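Local coordinates for methionine import ATP-binding protein metN 2 (Enterococcus faecalis, PDB 2QSW), which is the ATP-binding component of an ABC-type importer, represented here by its C-terminal NIL domain, a ferredoxin-like fold of the ACT clan, at residues Ile25-Ile39 with Ile84-Ile97. Residues are numbered along the deposited sequence; the frame is centred on the assembly and turned at random. Where two conformers were deposited one is given.
With ZN (zinc ion), chain B.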
ATOM      1  N   ILE A  25      -7.766   1.061  -6.048  1.00 14.05           N
ATOM      2  CA  ILE A  25      -7.238   2.210  -6.766  1.00 14.11           C
ATOM      3  C   ILE A  25      -5.859   2.537  -6.208  1.00 12.52           C
ATOM      4  O   ILE A  25      -5.699   2.684  -5.000  1.00 12.15           O
ATOM      5  CB  ILE A  25      -8.157   3.410  -6.718  1.00 15.40           C
ATOM      6  CG1 ILE A  25      -9.539   3.015  -7.283  1.00 16.91           C
ATOM      7  CG2 ILE A  25      -7.516   4.529  -7.500  1.00 15.01           C
ATOM      8  CD1 ILE A  25     -10.569   4.066  -7.096  1.00 17.96           C
ATOM      9  N   VAL A  26      -4.885   2.625  -7.096  1.00 12.82           N
ATOM     10  CA  VAL A  26      -3.496   2.812  -6.715  1.00 13.30           C
ATOM     11  C   VAL A  26      -2.910   4.009  -7.433  1.00 13.50           C
ATOM     12  O   VAL A  26      -3.290   4.301  -8.581  1.00 13.92           O
ATOM     13  CB  VAL A  26      -2.612   1.556  -6.969  1.00 13.65           C
ATOM     14  CG1 VAL A  26      -2.927   0.417  -5.989  1.00 15.22           C
ATOM     15  CG2 VAL A  26      -2.741   1.046  -8.395  1.00 14.67           C
ATOM     16  N   ARG A  27      -1.984   4.675  -6.774  1.00 13.25           N
ATOM     17  CA  ARG A  27      -1.204   5.747  -7.368  1.00 14.55           C
ATOM     18  C   ARG A  27       0.181   5.204  -7.659  1.00 13.51           C
ATOM     19  O   ARG A  27       0.814   4.658  -6.772  1.00 13.64           O
ATOM     20  CB  ARG A  27      -1.131   6.947  -6.434  1.00 14.65           C
ATOM     21  CG  ARG A  27      -0.313   8.120  -6.970  1.00 16.61           C
ATOM     22  CD  ARG A  27      -0.099   9.165  -5.892  1.00 22.08           C
ATOM     23  NE  ARG A  27       0.834   8.608  -4.903  1.00 27.45           N
ATOM     24  CZ  ARG A  27       0.804   8.796  -3.577  1.00 31.25           C
ATOM     25  NH1 ARG A  27      -0.089   9.580  -2.977  1.00 33.06           N
ATOM     26  NH2 ARG A  27       1.730   8.194  -2.836  1.00 31.61           N
ATOM     27  N   LEU A  28       0.623   5.344  -8.916  1.00 13.13           N
ATOM     28  CA  LEU A  28       1.914   4.901  -9.419  1.00 13.53           C
ATOM     29  C   LEU A  28       2.729   6.176  -9.641  1.00 13.79           C
ATOM     30  O   LEU A  28       2.241   7.103 -10.289  1.00 14.00           O
ATOM     31  CB  LEU A  28       1.772   4.179 -10.775  1.00 12.67           C
ATOM     32  CG  LEU A  28       1.312   2.702 -10.809  1.00 13.83           C
ATOM     33  CD1 LEU A  28      -0.110   2.491 -10.237  1.00 15.23           C
ATOM     34  CD2 LEU A  28       1.386   2.181 -12.252  1.00 15.66           C
ATOM     35  N   LEU A  29       3.985   6.164  -9.176  1.00 13.77           N
ATOM     36  CA  LEU A  29       4.941   7.272  -9.419  1.00 14.09           C
ATOM     37  C   LEU A  29       6.083   6.815 -10.303  1.00 13.38           C
ATOM     38  O   LEU A  29       6.600   5.682 -10.138  1.00 13.35           O
ATOM     39  CB  LEU A  29       5.540   7.761  -8.085  1.00 14.05           C
ATOM     40  CG  LEU A  29       4.543   8.287  -7.069  1.00 16.29           C
ATOM     41  CD1 LEU A  29       5.260   8.788  -5.759  1.00 17.59           C
ATOM     42  CD2 LEU A  29       3.598   9.331  -7.688  1.00 18.56           C
ATOM     43  N   PHE A  30       6.462   7.682 -11.263  1.00 12.52           N
ATOM     44  CA  PHE A  30       7.522   7.412 -12.242  1.00 13.22           C
ATOM     45  C   PHE A  30       8.533   8.526 -12.081  1.00 12.90           C
ATOM     46  O   PHE A  30       8.169   9.687 -12.156  1.00 13.92           O
ATOM     47  CB  PHE A  30       6.964   7.425 -13.674  1.00 13.98           C
ATOM     48  CG  PHE A  30       5.913   6.362 -13.903  1.00 13.62           C
ATOM     49  CD1 PHE A  30       6.270   5.072 -14.266  1.00 14.78           C
ATOM     50  CD2 PHE A  30       4.596   6.635 -13.646  1.00 15.50           C
ATOM     51  CE1 PHE A  30       5.306   4.074 -14.445  1.00 16.45           C
ATOM     52  CE2 PHE A  30       3.626   5.645 -13.854  1.00 14.87           C
ATOM     53  CZ  PHE A  30       3.975   4.391 -14.233  1.00 16.76           C
ATOM     54  N   HIS A  31       9.775   8.171 -11.741  1.00 13.21           N
ATOM     55  CA  HIS A  31      10.851   9.165 -11.589  1.00 13.67           C
ATOM     56  C   HIS A  31      11.936   8.981 -12.649  1.00 14.69           C
ATOM     57  O   HIS A  31      12.952   9.678 -12.618  1.00 15.75           O
ATOM     58  CB  HIS A  31      11.494   9.064 -10.202  1.00 14.14           C
ATOM     59  CG  HIS A  31      10.523   9.164  -9.068  1.00 15.01           C
ATOM     60  ND1 HIS A  31       9.914   8.057  -8.461  1.00 13.27           N
ATOM     61  CD2 HIS A  31      10.075  10.261  -8.419  1.00 14.00           C
ATOM     62  CE1 HIS A  31       9.130   8.500  -7.494  1.00 13.18           C
ATOM     63  NE2 HIS A  31       9.202   9.830  -7.448  1.00 15.09           N
ATOM     64  N   GLY A  32      11.732   8.071 -13.585  1.00 14.21           N
ATOM     65  CA  GLY A  32      12.698   7.753 -14.637  1.00 14.47           C
ATOM     66  C   GLY A  32      13.582   6.580 -14.325  1.00 15.29           C
ATOM     67  O   GLY A  32      14.334   6.133 -15.205  1.00 16.52           O
ATOM     68  N   GLU A  33      13.512   6.094 -13.071  1.00 14.35           N
ATOM     69  CA  GLU A  33      14.262   4.922 -12.675  1.00 14.47           C
ATOM     70  C   GLU A  33      13.530   3.592 -12.880  1.00 15.03           C
ATOM     71  O   GLU A  33      14.116   2.511 -12.728  1.00 15.68           O
ATOM     72  CB  GLU A  33      14.727   5.042 -11.217  1.00 13.98           C
ATOM     73  CG  GLU A  33      13.773   4.568 -10.134  1.00 13.15           C
ATOM     74  CD  GLU A  33      12.516   5.417  -9.876  1.00 12.81           C
ATOM     75  OE1 GLU A  33      12.034   6.183 -10.763  1.00 14.65           O
ATOM     76  OE2 GLU A  33      11.906   5.280  -8.770  1.00 14.37           O
ATOM     77  N   GLN A  34      12.254   3.682 -13.242  1.00 14.83           N
ATOM     78  CA  GLN A  34      11.437   2.475 -13.425  1.00 14.39           C
ATOM     79  C   GLN A  34      11.998   1.529 -14.477  1.00 14.26           C
ATOM     80  O   GLN A  34      12.715   1.941 -15.404  1.00 14.61           O
ATOM     81  CB  GLN A  34       9.996   2.847 -13.782  1.00 13.57           C
ATOM     82  CG  GLN A  34       9.887   3.589 -15.114  1.00 13.73           C
ATOM     83  CD  GLN A  34       9.912   5.137 -14.972  1.00 12.63           C
ATOM     84  OE1 GLN A  34      10.269   5.680 -13.938  1.00 14.54           O
ATOM     85  NE2 GLN A  34       9.515   5.839 -16.060  1.00 16.24           N
ATOM     86  N   ALA A  35      11.641   0.256 -14.342  1.00 14.35           N
ATOM     87  CA  ALA A  35      12.034  -0.775 -15.270  1.00 15.55           C
ATOM     88  C   ALA A  35      11.722  -0.344 -16.708  1.00 16.51           C
ATOM     89  O   ALA A  35      10.648   0.222 -16.988  1.00 17.85           O
ATOM     90  CB  ALA A  35      11.305  -2.104 -14.941  1.00 16.14           C
ATOM     91  N   LYS A  36      12.653  -0.620 -17.611  1.00 18.17           N
ATOM     92  CA  LYS A  36      12.503  -0.262 -19.038  1.00 19.28           C
ATOM     93  C   LYS A  36      11.823  -1.406 -19.765  1.00 19.32           C
ATOM     94  O   LYS A  36      12.428  -2.199 -20.505  1.00 20.90           O
ATOM     95  CB  LYS A  36      13.848   0.105 -19.606  1.00 20.14           C
ATOM     96  CG  LYS A  36      14.301   1.422 -19.052  1.00 20.83           C
ATOM     97  CD  LYS A  36      15.773   1.713 -19.461  1.00 23.74           C
ATOM     98  CE  LYS A  36      16.406   2.808 -18.594  1.00 26.61           C
ATOM     99  NZ  LYS A  36      15.697   4.102 -18.687  1.00 32.87           N
ATOM    100  N   LEU A  37      10.535  -1.520 -19.474  1.00 18.40           N
ATOM    101  CA  LEU A  37       9.674  -2.455 -20.155  1.00 18.60           C
ATOM    102  C   LEU A  37       8.261  -1.846 -20.190  1.00 16.82           C
ATOM    103  O   LEU A  37       8.017  -0.773 -19.586  1.00 16.15           O
ATOM    104  CB  LEU A  37       9.776  -3.858 -19.535  1.00 19.90           C
ATOM    105  CG  LEU A  37       9.459  -3.982 -18.047  1.00 20.82           C
ATOM    106  CD1 LEU A  37       7.970  -3.856 -17.865  1.00 23.71           C
ATOM    107  CD2 LEU A  37       9.891  -5.271 -17.427  1.00 21.70           C
ATOM    108  N   PRO A  38       7.364  -2.429 -21.012  1.00 16.64           N
ATOM    109  CA  PRO A  38       5.994  -1.907 -21.134  1.00 15.68           C
ATOM    110  C   PRO A  38       5.179  -2.242 -19.879  1.00 14.98           C
ATOM    111  O   PRO A  38       4.543  -3.275 -19.785  1.00 14.98           O
ATOM    112  CB  PRO A  38       5.491  -2.581 -22.395  1.00 15.62           C
ATOM    113  CG  PRO A  38       6.736  -3.063 -23.117  1.00 18.04           C
ATOM    114  CD  PRO A  38       7.599  -3.501 -21.986  1.00 17.21           C
ATOM    115  N   ILE A  39       5.301  -1.374 -18.894  1.00 14.61           N
ATOM    116  CA  ILE A  39       4.872  -1.646 -17.503  0.50 15.07           C
ATOM    117  C   ILE A  39       3.426  -2.105 -17.397  1.00 14.79           C
ATOM    118  O   ILE A  39       3.107  -3.143 -16.786  1.00 14.76           O
ATOM    119  CB  ILE A  39       5.002  -0.371 -16.632  0.50 15.42           C
ATOM    120  CG1 ILE A  39       6.466   0.045 -16.477  0.50 16.87           C
ATOM    121  CG2 ILE A  39       4.367  -0.577 -15.238  0.50 14.99           C
ATOM    122  CD1 ILE A  39       7.313  -0.907 -15.704  0.50 18.05           C
ATOM    123  N   ILE A  84       0.552  -5.010  -7.284  1.00 11.93           N
ATOM    124  CA  ILE A  84       1.001  -3.811  -6.617  1.00 12.77           C
ATOM    125  C   ILE A  84       2.461  -3.966  -6.150  1.00 12.92           C
ATOM    126  O   ILE A  84       3.291  -3.083  -6.380  1.00 13.08           O
ATOM    127  CB  ILE A  84       0.070  -3.474  -5.409  1.00 12.74           C
ATOM    128  CG1 ILE A  84      -1.320  -3.029  -5.907  1.00 13.03           C
ATOM    129  CG2 ILE A  84       0.744  -2.443  -4.495  1.00 13.87           C
ATOM    130  CD1 ILE A  84      -2.384  -2.967  -4.783  1.00 13.86           C
ATOM    131  N   GLU A  85       2.778  -5.070  -5.464  1.00 13.32           N
ATOM    132  CA  GLU A  85       4.194  -5.299  -5.062  1.00 13.61           C
ATOM    133  C   GLU A  85       5.062  -5.464  -6.311  1.00 13.14           C
ATOM    134  O   GLU A  85       6.231  -5.014  -6.322  1.00 13.32           O
ATOM    135  CB  GLU A  85       4.316  -6.508  -4.135  1.00 14.56           C
ATOM    136  CG  GLU A  85       5.670  -6.691  -3.492  1.00 16.33           C
ATOM    137  CD  GLU A  85       6.166  -5.508  -2.701  1.00 20.51           C
ATOM    138  OE1 GLU A  85       5.347  -4.702  -2.207  1.00 19.04           O
ATOM    139  OE2 GLU A  85       7.418  -5.423  -2.572  1.00 23.92           O
ATOM    140  N   GLY A  86       4.519  -6.082  -7.369  1.00 13.28           N
ATOM    141  CA  GLY A  86       5.244  -6.217  -8.637  1.00 12.88           C
ATOM    142  C   GLY A  86       5.701  -4.872  -9.190  1.00 12.14           C
ATOM    143  O   GLY A  86       6.883  -4.681  -9.541  1.00 13.63           O
ATOM    144  N   LEU A  87       4.776  -3.916  -9.239  1.00 11.71           N
ATOM    145  CA  LEU A  87       5.082  -2.536  -9.627  1.00 12.38           C
ATOM    146  C   LEU A  87       6.209  -1.971  -8.795  1.00 12.56           C
ATOM    147  O   LEU A  87       7.171  -1.390  -9.314  1.00 13.04           O
ATOM    148  CB  LEU A  87       3.821  -1.669  -9.524  1.00 12.48           C
ATOM    149  CG  LEU A  87       2.787  -1.868 -10.665  1.00 12.53           C
ATOM    150  CD1 LEU A  87       1.425  -1.301 -10.270  1.00 13.38           C
ATOM    151  CD2 LEU A  87       3.320  -1.283 -12.025  1.00 14.77           C
ATOM    152  N   ARG A  88       6.126  -2.143  -7.476  1.00 12.03           N
ATOM    153  CA  ARG A  88       7.168  -1.613  -6.590  0.50 12.54           C
ATOM    154  C   ARG A  88       8.521  -2.213  -6.913  1.00 12.19           C
ATOM    155  O   ARG A  88       9.530  -1.515  -6.950  1.00 12.92           O
ATOM    156  CB  ARG A  88       6.823  -1.898  -5.140  0.50 12.59           C
ATOM    157  CG  ARG A  88       5.688  -1.017  -4.654  0.50 11.86           C
ATOM    158  CD  ARG A  88       5.127  -1.536  -3.363  0.50 13.20           C
ATOM    159  NE  ARG A  88       4.044  -0.702  -2.875  0.50 11.08           N
ATOM    160  CZ  ARG A  88       3.172  -1.086  -1.956  0.50 14.49           C
ATOM    161  NH1 ARG A  88       3.280  -2.289  -1.407  0.50 14.80           N
ATOM    162  NH2 ARG A  88       2.200  -0.270  -1.583  0.50 13.29           N
ATOM    163  N   LYS A  89       8.549  -3.510  -7.150  1.00 11.70           N
ATOM    164  CA  LYS A  89       9.805  -4.219  -7.460  1.00 13.10           C
ATOM    165  C   LYS A  89      10.384  -3.794  -8.811  1.00 12.99           C
ATOM    166  O   LYS A  89      11.605  -3.781  -9.007  1.00 14.14           O
ATOM    167  CB  LYS A  89       9.597  -5.730  -7.397  1.00 13.26           C
ATOM    168  CG  LYS A  89       9.335  -6.213  -5.936  1.00 13.98           C
ATOM    169  CD  LYS A  89       9.057  -7.739  -5.837  1.00 15.88           C
ATOM    170  CE  LYS A  89       7.692  -8.124  -6.438  1.00 16.66           C
ATOM    171  NZ  LYS A  89       7.332  -9.513  -6.212  1.00 15.58           N
ATOM    172  N   LEU A  90       9.493  -3.449  -9.739  1.00 13.73           N
ATOM    173  CA  LEU A  90       9.848  -2.851 -11.029  1.00 13.73           C
ATOM    174  C   LEU A  90      10.197  -1.349 -10.902  1.00 13.59           C
ATOM    175  O   LEU A  90      10.388  -0.694 -11.927  1.00 15.54           O
ATOM    176  CB  LEU A  90       8.720  -3.056 -12.045  1.00 14.26           C
ATOM    177  CG  LEU A  90       8.461  -4.542 -12.393  1.00 14.82           C
ATOM    178  CD1 LEU A  90       7.192  -4.610 -13.274  1.00 17.27           C
ATOM    179  CD2 LEU A  90       9.696  -5.195 -13.055  1.00 14.76           C
ATOM    180  N   ARG A  91      10.325  -0.822  -9.680  1.00 13.65           N
ATOM    181  CA  ARG A  91      10.794   0.545  -9.388  1.00 13.43           C
ATOM    182  C   ARG A  91       9.760   1.590  -9.774  1.00 13.09           C
ATOM    183  O   ARG A  91      10.077   2.727 -10.134  1.00 14.71           O
ATOM    184  CB  ARG A  91      12.201   0.780  -9.959  1.00 14.05           C
ATOM    185  CG  ARG A  91      13.214  -0.322  -9.516  1.00 14.53           C
ATOM    186  CD  ARG A  91      14.524  -0.405 -10.295  1.00 14.92           C
ATOM    187  NE  ARG A  91      15.315   0.804 -10.074  1.00 16.84           N
ATOM    188  CZ  ARG A  91      16.417   1.143 -10.746  1.00 17.88           C
ATOM    189  NH1 ARG A  91      16.874   0.395 -11.729  1.00 18.23           N
ATOM    190  NH2 ARG A  91      17.023   2.297 -10.452  1.00 18.02           N
ATOM    191  N   VAL A  92       8.487   1.199  -9.644  1.00 13.21           N
ATOM    192  CA  VAL A  92       7.373   2.087  -9.714  1.00 12.91           C
ATOM    193  C   VAL A  92       6.732   2.140  -8.311  1.00 13.40           C
ATOM    194  O   VAL A  92       6.023   1.215  -7.900  1.00 13.26           O
ATOM    195  CB  VAL A  92       6.296   1.602 -10.783  1.00 13.83           C
ATOM    196  CG1 VAL A  92       5.111   2.536 -10.751  1.00 12.61           C
ATOM    197  CG2 VAL A  92       6.890   1.480 -12.178  1.00 13.27           C
ATOM    198  N   GLU A  93       6.966   3.223  -7.597  1.00 12.84           N
ATOM    199  CA  GLU A  93       6.385   3.395  -6.253  1.00 13.44           C
ATOM    200  C   GLU A  93       4.860   3.423  -6.370  1.00 13.48           C
ATOM    201  O   GLU A  93       4.300   4.130  -7.197  1.00 12.97           O
ATOM    202  CB  GLU A  93       6.858   4.657  -5.592  1.00 13.43           C
ATOM    203  CG  GLU A  93       8.329   4.675  -5.224  1.00 14.00           C
ATOM    204  CD  GLU A  93       9.233   5.320  -6.275  1.00 15.67           C
ATOM    205  OE1 GLU A  93       8.848   5.349  -7.472  1.00 16.58           O
ATOM    206  OE2 GLU A  93      10.305   5.817  -5.900  1.00 15.16           O
ATOM    207  N   THR A  94       4.187   2.611  -5.565  1.00 13.43           N
ATOM    208  CA  THR A  94       2.767   2.370  -5.725  1.00 14.03           C
ATOM    209  C   THR A  94       2.134   2.325  -4.352  1.00 14.42           C
ATOM    210  O   THR A  94       2.650   1.692  -3.437  1.00 15.09           O
ATOM    211  CB  THR A  94       2.544   1.050  -6.479  1.00 13.77           C
ATOM    212  OG1 THR A  94       3.225   1.079  -7.750  1.00 13.72           O
ATOM    213  CG2 THR A  94       1.048   0.805  -6.731  1.00 13.40           C
ATOM    214  N   GLU A  95       1.011   2.993  -4.220  1.00 15.01           N
ATOM    215  CA  GLU A  95       0.218   2.833  -3.026  1.00 17.78           C
ATOM    216  C   GLU A  95      -1.277   2.950  -3.238  1.00 16.37           C
ATOM    217  O   GLU A  95      -1.750   3.666  -4.101  1.00 15.44           O
ATOM    218  CB  GLU A  95       0.687   3.743  -1.956  1.00 19.61           C
ATOM    219  CG  GLU A  95       0.476   5.165  -2.184  1.00 19.34           C
ATOM    220  CD  GLU A  95       0.808   5.994  -0.886  1.00 23.60           C
ATOM    221  OE1 GLU A  95       1.811   5.689  -0.217  1.00 26.93           O
ATOM    222  OE2 GLU A  95       0.068   6.942  -0.509  1.00 27.91           O
ATOM    223  N   VAL A  96      -1.997   2.183  -2.424  1.00 14.53           N
ATOM    224  CA  VAL A  96      -3.439   2.114  -2.481  1.00 13.99           C
ATOM    225  C   VAL A  96      -3.972   3.389  -1.852  1.00 14.20           C
ATOM    226  O   VAL A  96      -3.726   3.666  -0.687  1.00 14.55           O
ATOM    227  CB  VAL A  96      -3.970   0.863  -1.702  1.00 14.23           C
ATOM    228  CG1 VAL A  96      -5.479   0.878  -1.665  1.00 14.61           C
ATOM    229  CG2 VAL A  96      -3.451  -0.401  -2.345  1.00 16.31           C
ATOM    230  N   ILE A  97      -4.786   4.118  -2.600  1.00 13.48           N
ATOM    231  CA  ILE A  97      -5.330   5.388  -2.124  1.00 15.42           C
ATOM    232  C   ILE A  97      -6.346   5.148  -0.993  1.00 15.35           C
ATOM    233  O   ILE A  97      -6.856   4.049  -0.841  1.00 15.57           O
ATOM    234  CB  ILE A  97      -5.965   6.229  -3.273  1.00 16.24           C
ATOM    235  CG1 ILE A  97      -7.216   5.568  -3.809  1.00 16.77           C
ATOM    236  CG2 ILE A  97      -4.915   6.511  -4.366  1.00 16.48           C
ATOM    237  CD1 ILE A  97      -8.092   6.478  -4.730  1.00 18.04           C
TER
HETATM  238 ZN    ZN B 201      10.176   6.154  -8.685  1.00 14.58          ZN
HETATM  239  O   HOH W   1       9.230   5.283 -10.372  1.00 13.46           O
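Strand 25-31 pairs antiparallel with strand 93-96, their axes 4.5 Å apart at 160°; Arg27 and Glu95 exchange both backbone bonds, and beyond the turn Ala35 N donates to Leu90 O (2.9 Å).

Where the strands separate, a zinc ion bridges them. His31 ND1 and Glu33 OE2 bind it at 1.9 Å, Glu93 OE1 at 2.0 Å, with a water as fourth ligand. Glu93 OE1 lies at the imidazole edge, in its plane; the Glu93 chain bends at chi2 (95°), turning its carboxylate toward the His31 ring and the metal. The water lies 2.7 Å from both Leu29 O and Arg91 O. The Arg91 guanidinium lies with one face over Glu33 O, 3.3 Å from its plane.

The Arg27 guanidinium runs alongside the Glu95 carboxylate, their planes 27° apart, in a long salt bridge; its stronger partner is Glu100 of the second subunit. Glu95 binds another zinc with Glu100 of its own chain; Glu95 and Glu100 of the second subunit bind zinc there too.

The face carrying Val26, Leu28 and Thr94 is largely apolar, though Thr94 OG1 donates to Val92 O: Leu28 crosses Leu87 at about a right angle, and Val26 CG1 meets Ile84 CD1 at 3.6 Å. Helix 77-89, ended by a Schellman motif at Arg91, packs on it next to helix 39-47; strand 64-74 flanks strand 25-31 on its other side, leaving 93-96 outermost in this chain.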